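Local structure of hypothetical protein PH1313 (Pyrococcus horikoshii, 1VBK) at residues I183-D188 against V259-R264; L263-L268 against P289-P294. The protein has no established function but probably binds RNA and ATP, as a THUMP-domain relative of the tRNA-thiolating enzyme ThiI. One frame throughout, in Å; residues are numbered along the deposited sequence.

Contact 1 of 2, residues I183-D188 against V259-R264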
ATOM      1  N   ILE A 183       6.888   2.542   6.707  1.00 21.01           N
ATOM      2  CA  ILE A 183       8.193   3.126   6.975  1.00 21.14           C
ATOM      3  C   ILE A 183       8.279   3.116   8.491  1.00 22.44           C
ATOM      4  O   ILE A 183       7.257   3.202   9.176  1.00 22.51           O
ATOM      5  CB  ILE A 183       8.332   4.594   6.481  1.00 23.86           C
ATOM      6  CG1 ILE A 183       7.284   5.480   7.157  1.00 26.43           C
ATOM      7  CG2 ILE A 183       8.228   4.648   4.964  1.00 23.75           C
ATOM      8  CD1 ILE A 183       7.469   6.971   6.882  1.00 29.40           C
ATOM      9  N   GLY A 184       9.490   2.982   9.014  1.00 21.43           N
ATOM     10  CA  GLY A 184       9.662   2.973  10.451  1.00 21.56           C
ATOM     11  C   GLY A 184      10.606   4.099  10.803  1.00 21.68           C
ATOM     12  O   GLY A 184      11.728   4.142  10.300  1.00 20.93           O
ATOM     13  N   ILE A 185      10.155   5.023  11.642  1.00 22.81           N
ATOM     14  CA  ILE A 185      11.006   6.138  12.032  1.00 23.04           C
ATOM     15  C   ILE A 185      11.954   5.617  13.101  1.00 23.03           C
ATOM     16  O   ILE A 185      11.548   5.361  14.236  1.00 23.50           O
ATOM     17  CB  ILE A 185      10.180   7.320  12.588  1.00 22.75           C
ATOM     18  CG1 ILE A 185       9.106   7.734  11.577  1.00 22.90           C
ATOM     19  CG2 ILE A 185      11.100   8.504  12.874  1.00 23.80           C
ATOM     20  CD1 ILE A 185       9.649   8.120  10.212  1.00 24.29           C
ATOM     21  N   LEU A 186      13.219   5.466  12.721  1.00 23.25           N
ATOM     22  CA  LEU A 186      14.251   4.933  13.605  1.00 24.30           C
ATOM     23  C   LEU A 186      15.176   6.010  14.169  1.00 25.93           C
ATOM     24  O   LEU A 186      15.811   6.750  13.416  1.00 25.59           O
ATOM     25  CB  LEU A 186      15.069   3.893  12.832  1.00 23.38           C
ATOM     26  CG  LEU A 186      16.197   3.121  13.517  1.00 24.28           C
ATOM     27  CD1 LEU A 186      15.644   2.268  14.645  1.00 23.54           C
ATOM     28  CD2 LEU A 186      16.893   2.245  12.486  1.00 24.82           C
ATOM     29  N   HIS A 187      15.269   6.086  15.496  1.00 27.34           N
ATOM     30  CA  HIS A 187      16.124   7.087  16.130  1.00 30.20           C
ATOM     31  C   HIS A 187      16.733   6.629  17.455  1.00 30.73           C
ATOM     32  O   HIS A 187      17.643   7.267  17.967  1.00 31.09           O
ATOM     33  CB  HIS A 187      15.336   8.382  16.347  1.00 30.52           C
ATOM     34  CG  HIS A 187      14.195   8.241  17.303  1.00 31.04           C
ATOM     35  ND1 HIS A 187      14.339   8.407  18.664  1.00 32.54           N
ATOM     36  CD2 HIS A 187      12.897   7.916  17.098  1.00 31.30           C
ATOM     37  CE1 HIS A 187      13.177   8.191  19.256  1.00 32.67           C
ATOM     38  NE2 HIS A 187      12.286   7.892  18.329  1.00 32.96           N
ATOM     39  N   ASP A 188      16.224   5.536  18.012  1.00 32.73           N
ATOM     40  CA  ASP A 188      16.751   5.010  19.267  1.00 33.31           C
ATOM     41  C   ASP A 188      16.401   3.532  19.451  1.00 33.55           C
ATOM     42  O   ASP A 188      15.807   2.913  18.569  1.00 32.07           O
ATOM     43  CB  ASP A 188      16.241   5.844  20.453  1.00 33.21           C
ATOM     44  CG  ASP A 188      14.746   5.705  20.678  1.00 35.46           C
ATOM     45  OD1 ASP A 188      14.034   5.211  19.778  1.00 33.85           O
ATOM     46  OD2 ASP A 188      14.278   6.108  21.766  1.00 35.69           O
ATOM     47  N   VAL A 259       2.986   4.160   8.983  1.00 18.52           N
ATOM     48  CA  VAL A 259       4.193   4.696   9.599  1.00 17.43           C
ATOM     49  C   VAL A 259       4.286   4.144  11.017  1.00 18.92           C
ATOM     50  O   VAL A 259       3.289   4.099  11.737  1.00 17.76           O
ATOM     51  CB  VAL A 259       4.159   6.243   9.650  1.00 17.73           C
ATOM     52  CG1 VAL A 259       5.367   6.772  10.414  1.00 18.55           C
ATOM     53  CG2 VAL A 259       4.134   6.805   8.233  1.00 18.93           C
ATOM     54  N   ILE A 260       5.488   3.718  11.397  1.00 17.71           N
ATOM     55  CA  ILE A 260       5.738   3.146  12.716  1.00 18.42           C
ATOM     56  C   ILE A 260       6.639   4.050  13.554  1.00 18.08           C
ATOM     57  O   ILE A 260       7.690   4.481  13.090  1.00 18.11           O
ATOM     58  CB  ILE A 260       6.425   1.765  12.582  1.00 18.22           C
ATOM     59  CG1 ILE A 260       5.517   0.810  11.804  1.00 18.49           C
ATOM     60  CG2 ILE A 260       6.757   1.204  13.965  1.00 18.97           C
ATOM     61  CD1 ILE A 260       6.253  -0.366  11.198  1.00 23.56           C
ATOM     62  N   LYS A 261       6.228   4.330  14.788  1.00 19.13           N
ATOM     63  CA  LYS A 261       7.024   5.168  15.689  1.00 20.99           C
ATOM     64  C   LYS A 261       7.218   4.462  17.028  1.00 22.86           C
ATOM     65  O   LYS A 261       6.394   3.641  17.422  1.00 23.40           O
ATOM     66  CB  LYS A 261       6.349   6.530  15.897  1.00 21.21           C
ATOM     67  CG  LYS A 261       6.411   7.431  14.663  1.00 22.87           C
ATOM     68  CD  LYS A 261       5.677   8.753  14.862  1.00 24.89           C
ATOM     69  CE  LYS A 261       6.324   9.615  15.931  1.00 29.18           C
ATOM     70  NZ  LYS A 261       5.571  10.893  16.138  1.00 31.43           N
ATOM     71  N   GLY A 262       8.305   4.784  17.725  1.00 24.83           N
ATOM     72  CA  GLY A 262       8.588   4.139  18.997  1.00 28.31           C
ATOM     73  C   GLY A 262       7.990   4.804  20.221  1.00 31.20           C
ATOM     74  O   GLY A 262       8.460   4.590  21.338  1.00 31.20           O
ATOM     75  N   LEU A 263       6.942   5.592  20.011  1.00 34.07           N
ATOM     76  CA  LEU A 263       6.268   6.313  21.084  1.00 36.57           C
ATOM     77  C   LEU A 263       5.753   5.413  22.212  1.00 38.13           C
ATOM     78  O   LEU A 263       5.202   4.337  21.968  1.00 37.68           O
ATOM     79  CB  LEU A 263       5.103   7.115  20.495  1.00 38.13           C
ATOM     80  CG  LEU A 263       4.408   8.155  21.375  1.00 39.19           C
ATOM     81  CD1 LEU A 263       5.390   9.256  21.739  1.00 40.70           C
ATOM     82  CD2 LEU A 263       3.221   8.736  20.627  1.00 39.26           C
ATOM     83  N   ARG A 264       5.939   5.869  23.449  1.00 40.29           N
ATOM     84  CA  ARG A 264       5.486   5.138  24.630  1.00 42.69           C
ATOM     85  C   ARG A 264       4.494   5.996  25.408  1.00 43.03           C
ATOM     86  O   ARG A 264       4.539   7.223  25.341  1.00 41.89           O
ATOM     87  CB  ARG A 264       6.660   4.808  25.553  1.00 45.43           C
ATOM     88  CG  ARG A 264       7.710   3.890  24.968  1.00 49.35           C
ATOM     89  CD  ARG A 264       8.823   3.689  25.980  1.00 51.92           C
ATOM     90  NE  ARG A 264       9.424   4.961  26.372  1.00 54.13           N
ATOM     91  CZ  ARG A 264      10.260   5.108  27.396  1.00 55.50           C
ATOM     92  NH1 ARG A 264      10.595   4.061  28.135  1.00 56.60           N
ATOM     93  NH2 ARG A 264      10.767   6.302  27.675  1.00 56.19           N
TER
HETATM   94  O   HOH W   1       9.892   6.522  16.198  1.00 22.95           O
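Ile183 and Ile185 grip the main chain of Ile260 from both of its polar ends. Ile260 N donates to Ile183 O (2.9 Å), and Ile260 O accepts from Ile185 N (2.9 Å, 163° at the hydrogen), the staggered pairing of two parallel strands. Beyond Ile185 the chains part, and a water takes over the ladder, donating to Ile185 O (2.8 Å) and accepting from Gly262 N (2.8 Å). Between the direct bonds the CA of Gly184 lies 3.6 Å from Ile260 O. On the sheet face bearing Ile183 and Val259 these two side chains lie side by side. Ile183 has CG1 between its backbone N and carbonyl carbon (chi1 59°), a crowded rotamer that brings CG1 to 3.6 Å from Val259 CG2. Val259 CG1 meets Ile185 CG1 obliquely at 4.0 Å. Branched residues suit this place because they favour extended backbone and pack against Ile251 of helix 244-254; Ile260 turns to the other face, against Met198 of helix 189-200. Lys261 packs its CG by Ile185, while its ammonium forms salt bridges with Asp278 and Glu274. Strand 181-185 is the middle strand of a Rossmann-like, HUP-type parallel sheet and 258-260 its neighbour. Direct backbone bonds and buried Ile183, Val259 and Ile260 make this pairing part of the core, and the water bridge marks where it gives way to loops.

Contact 2 of 2, residues L263-L268 against P289-P294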
ATOM      1  N   LEU A 263       6.942   5.592  20.011  1.00 34.07           N
ATOM      2  CA  LEU A 263       6.268   6.313  21.084  1.00 36.57           C
ATOM      3  C   LEU A 263       5.753   5.413  22.212  1.00 38.13           C
ATOM      4  O   LEU A 263       5.202   4.337  21.968  1.00 37.68           O
ATOM      5  CB  LEU A 263       5.103   7.115  20.495  1.00 38.13           C
ATOM      6  CG  LEU A 263       4.408   8.155  21.375  1.00 39.19           C
ATOM      7  CD1 LEU A 263       5.390   9.256  21.739  1.00 40.70           C
ATOM      8  CD2 LEU A 263       3.221   8.736  20.627  1.00 39.26           C
ATOM      9  N   ARG A 264       5.939   5.869  23.449  1.00 40.29           N
ATOM     10  CA  ARG A 264       5.486   5.138  24.630  1.00 42.69           C
ATOM     11  C   ARG A 264       4.494   5.996  25.408  1.00 43.03           C
ATOM     12  O   ARG A 264       4.539   7.223  25.341  1.00 41.89           O
ATOM     13  CB  ARG A 264       6.660   4.808  25.553  1.00 45.43           C
ATOM     14  CG  ARG A 264       7.710   3.890  24.968  1.00 49.35           C
ATOM     15  CD  ARG A 264       8.823   3.689  25.980  1.00 51.92           C
ATOM     16  NE  ARG A 264       9.424   4.961  26.372  1.00 54.13           N
ATOM     17  CZ  ARG A 264      10.260   5.108  27.396  1.00 55.50           C
ATOM     18  NH1 ARG A 264      10.595   4.061  28.135  1.00 56.60           N
ATOM     19  NH2 ARG A 264      10.767   6.302  27.675  1.00 56.19           N
ATOM     20  N   PRO A 265       3.593   5.357  26.173  1.00 43.98           N
ATOM     21  CA  PRO A 265       2.597   6.089  26.962  1.00 44.53           C
ATOM     22  C   PRO A 265       3.269   7.157  27.823  1.00 44.92           C
ATOM     23  O   PRO A 265       2.700   8.216  28.083  1.00 44.99           O
ATOM     24  CB  PRO A 265       1.955   4.990  27.806  1.00 44.84           C
ATOM     25  CG  PRO A 265       2.065   3.782  26.927  1.00 44.90           C
ATOM     26  CD  PRO A 265       3.471   3.904  26.391  1.00 44.07           C
ATOM     27  N   ASN A 266       4.494   6.863  28.244  1.00 45.36           N
ATOM     28  CA  ASN A 266       5.285   7.754  29.084  1.00 46.55           C
ATOM     29  C   ASN A 266       5.698   9.050  28.387  1.00 45.45           C
ATOM     30  O   ASN A 266       6.108  10.005  29.047  1.00 45.36           O
ATOM     31  CB  ASN A 266       6.531   6.998  29.574  1.00 49.37           C
ATOM     32  CG  ASN A 266       7.637   7.923  30.055  1.00 52.50           C
ATOM     33  OD1 ASN A 266       8.757   7.902  29.540  1.00 54.14           O
ATOM     34  ND2 ASN A 266       7.322   8.749  31.048  1.00 54.71           N
ATOM     35  N   ASP A 267       5.578   9.089  27.063  1.00 43.86           N
ATOM     36  CA  ASP A 267       5.966  10.275  26.299  1.00 41.97           C
ATOM     37  C   ASP A 267       4.781  11.168  25.936  1.00 40.60           C
ATOM     38  O   ASP A 267       4.957  12.235  25.347  1.00 39.32           O
ATOM     39  CB  ASP A 267       6.665   9.867  24.997  1.00 43.64           C
ATOM     40  CG  ASP A 267       7.673   8.754  25.191  1.00 46.75           C
ATOM     41  OD1 ASP A 267       8.549   8.884  26.074  1.00 48.50           O
ATOM     42  OD2 ASP A 267       7.592   7.748  24.449  1.00 46.26           O
ATOM     43  N   LEU A 268       3.577  10.740  26.288  1.00 39.38           N
ATOM     44  CA  LEU A 268       2.384  11.503  25.942  1.00 39.08           C
ATOM     45  C   LEU A 268       1.790  12.334  27.070  1.00 38.24           C
ATOM     46  O   LEU A 268       2.064  12.092  28.243  1.00 37.30           O
ATOM     47  CB  LEU A 268       1.313  10.544  25.415  1.00 39.27           C
ATOM     48  CG  LEU A 268       1.668   9.770  24.144  1.00 39.60           C
ATOM     49  CD1 LEU A 268       0.703   8.614  23.949  1.00 40.15           C
ATOM     50  CD2 LEU A 268       1.640  10.719  22.954  1.00 39.12           C
ATOM     51  N   PRO A 289       3.489   0.442  18.263  1.00 25.71           N
ATOM     52  CA  PRO A 289       3.581  -0.897  18.851  1.00 26.14           C
ATOM     53  C   PRO A 289       3.779  -0.935  20.366  1.00 26.62           C
ATOM     54  O   PRO A 289       3.174  -1.757  21.055  1.00 27.70           O
ATOM     55  CB  PRO A 289       4.765  -1.517  18.111  1.00 26.79           C
ATOM     56  CG  PRO A 289       4.734  -0.836  16.789  1.00 26.93           C
ATOM     57  CD  PRO A 289       4.466   0.598  17.173  1.00 25.23           C
ATOM     58  N   LEU A 290       4.623  -0.047  20.881  1.00 27.38           N
ATOM     59  CA  LEU A 290       4.914  -0.019  22.311  1.00 29.91           C
ATOM     60  C   LEU A 290       3.745   0.454  23.166  1.00 32.05           C
ATOM     61  O   LEU A 290       3.774   0.330  24.392  1.00 32.48           O
ATOM     62  CB  LEU A 290       6.151   0.844  22.574  1.00 28.99           C
ATOM     63  CG  LEU A 290       7.400   0.417  21.785  1.00 29.18           C
ATOM     64  CD1 LEU A 290       8.577   1.309  22.145  1.00 27.51           C
ATOM     65  CD2 LEU A 290       7.725  -1.037  22.085  1.00 31.28           C
ATOM     66  N   ILE A 291       2.715   0.991  22.521  1.00 32.64           N
ATOM     67  CA  ILE A 291       1.532   1.457  23.230  1.00 32.54           C
ATOM     68  C   ILE A 291       0.359   0.511  22.979  1.00 33.54           C
ATOM     69  O   ILE A 291      -0.400   0.193  23.897  1.00 32.91           O
ATOM     70  CB  ILE A 291       1.121   2.882  22.777  1.00 33.46           C
ATOM     71  CG1 ILE A 291       2.200   3.892  23.177  1.00 34.64           C
ATOM     72  CG2 ILE A 291      -0.220   3.265  23.393  1.00 33.30           C
ATOM     73  CD1 ILE A 291       1.910   5.317  22.725  1.00 35.19           C
ATOM     74  N   ALA A 292       0.229   0.050  21.737  1.00 32.67           N
ATOM     75  CA  ALA A 292      -0.868  -0.835  21.350  1.00 33.33           C
ATOM     76  C   ALA A 292      -0.715  -2.302  21.747  1.00 34.44           C
ATOM     77  O   ALA A 292      -1.709  -2.974  22.022  1.00 35.63           O
ATOM     78  CB  ALA A 292      -1.104  -0.735  19.846  1.00 31.21           C
ATOM     79  N   LEU A 293       0.514  -2.805  21.772  1.00 34.43           N
ATOM     80  CA  LEU A 293       0.735  -4.207  22.128  1.00 36.06           C
ATOM     81  C   LEU A 293       0.828  -4.414  23.645  1.00 37.15           C
ATOM     82  O   LEU A 293       1.323  -3.551  24.372  1.00 36.11           O
ATOM     83  CB  LEU A 293       1.996  -4.731  21.430  1.00 33.84           C
ATOM     84  CG  LEU A 293       2.005  -4.594  19.897  1.00 34.26           C
ATOM     85  CD1 LEU A 293       3.277  -5.201  19.324  1.00 32.47           C
ATOM     86  CD2 LEU A 293       0.783  -5.279  19.304  1.00 35.37           C
ATOM     87  N   PRO A 294       0.340  -5.567  24.138  1.00 38.95           N
ATOM     88  CA  PRO A 294       0.350  -5.919  25.565  1.00 40.61           C
ATOM     89  C   PRO A 294       1.711  -5.781  26.242  1.00 41.78           C
ATOM     90  O   PRO A 294       2.755  -5.957  25.613  1.00 42.67           O
ATOM     91  CB  PRO A 294      -0.146  -7.363  25.566  1.00 41.31           C
ATOM     92  CG  PRO A 294      -1.079  -7.392  24.394  1.00 41.60           C
ATOM     93  CD  PRO A 294      -0.280  -6.645  23.346  1.00 39.30           C
TER
HETATM   94  O   HOH W   2       5.279   2.572  19.907  1.00 22.28           O
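Ile291 reaches from the short helix 289-292 into the loop that follows strand 258-260, at the carboxyl-terminal ends of the strands of the Rossmann-like sheet. Its CG1 lies anti to its own carbonyl carbon (chi1 -66°), which sends the long branch over Leu263 O (CG1 to O 3.3 Å) and on into the loop. There the side chains of Ile291 and Pro265 run in opposite senses, Ile291 CG1 coming a tight 3.5 Å from Pro265 CD, and Ile291 CD1 meets Leu268 CD1 tip to tip at 3.7 Å. A long, branched, apolar side chain suits the spot, since one limb reaches Leu263, Pro265 and Leu268 in turn. With an alanine in place of Ile291, the ring of Pro265 and the tip of Leu268 are likely to lose their apolar mate, opening a gap between loop and helix. Alongside, Leu290 CD1 packs at 3.9 Å on CG of Arg264, whose aliphatic stem serves as an apolar surface, and Leu190 of helix 189-200 lies against both residues. The polar link is indirect: a water donates to Leu263 O (2.7 Å) and accepts from Leu290 N (2.9 Å), bridging a loop carbonyl and an amide in the first turn of the helix. Farther out, Leu263 and Leu268 rest on Ile275 of helix 273-281. The loop keeps its shape through the 3-10 turn 265-267, which Asp267 N closes on Arg264 O (2.7 Å). Asp267 also reaches back with its carboxylate, making a long salt bridge to the Arg264 guanidinium, while OD2 takes Arg264 N at 2.7 Å on its anti side, 26° out of the carboxylate plane.

In the fold
Both contacts belong to the carboxyl-terminal Rossmann-like domain, far along the chain from the ferredoxin-like start. Strand 181-185 leads through three helices and two further strands before 258-260 returns beside it, so contact 1 closes a loop of 70 intervening residues. Contact 2 begins on the residues where contact 1 ends, sharing Leu263 and Arg264, and closes a shorter loop of 20 residues around helix 273-281 and the edge strand 286-287. The two loops are consecutive and do not cross. They also touch, with Gly262 O 3.4 Å from Leu290 CD1, so segment 259-264 ties strand 181-185, in the middle of the sheet, to the short helix 289-292.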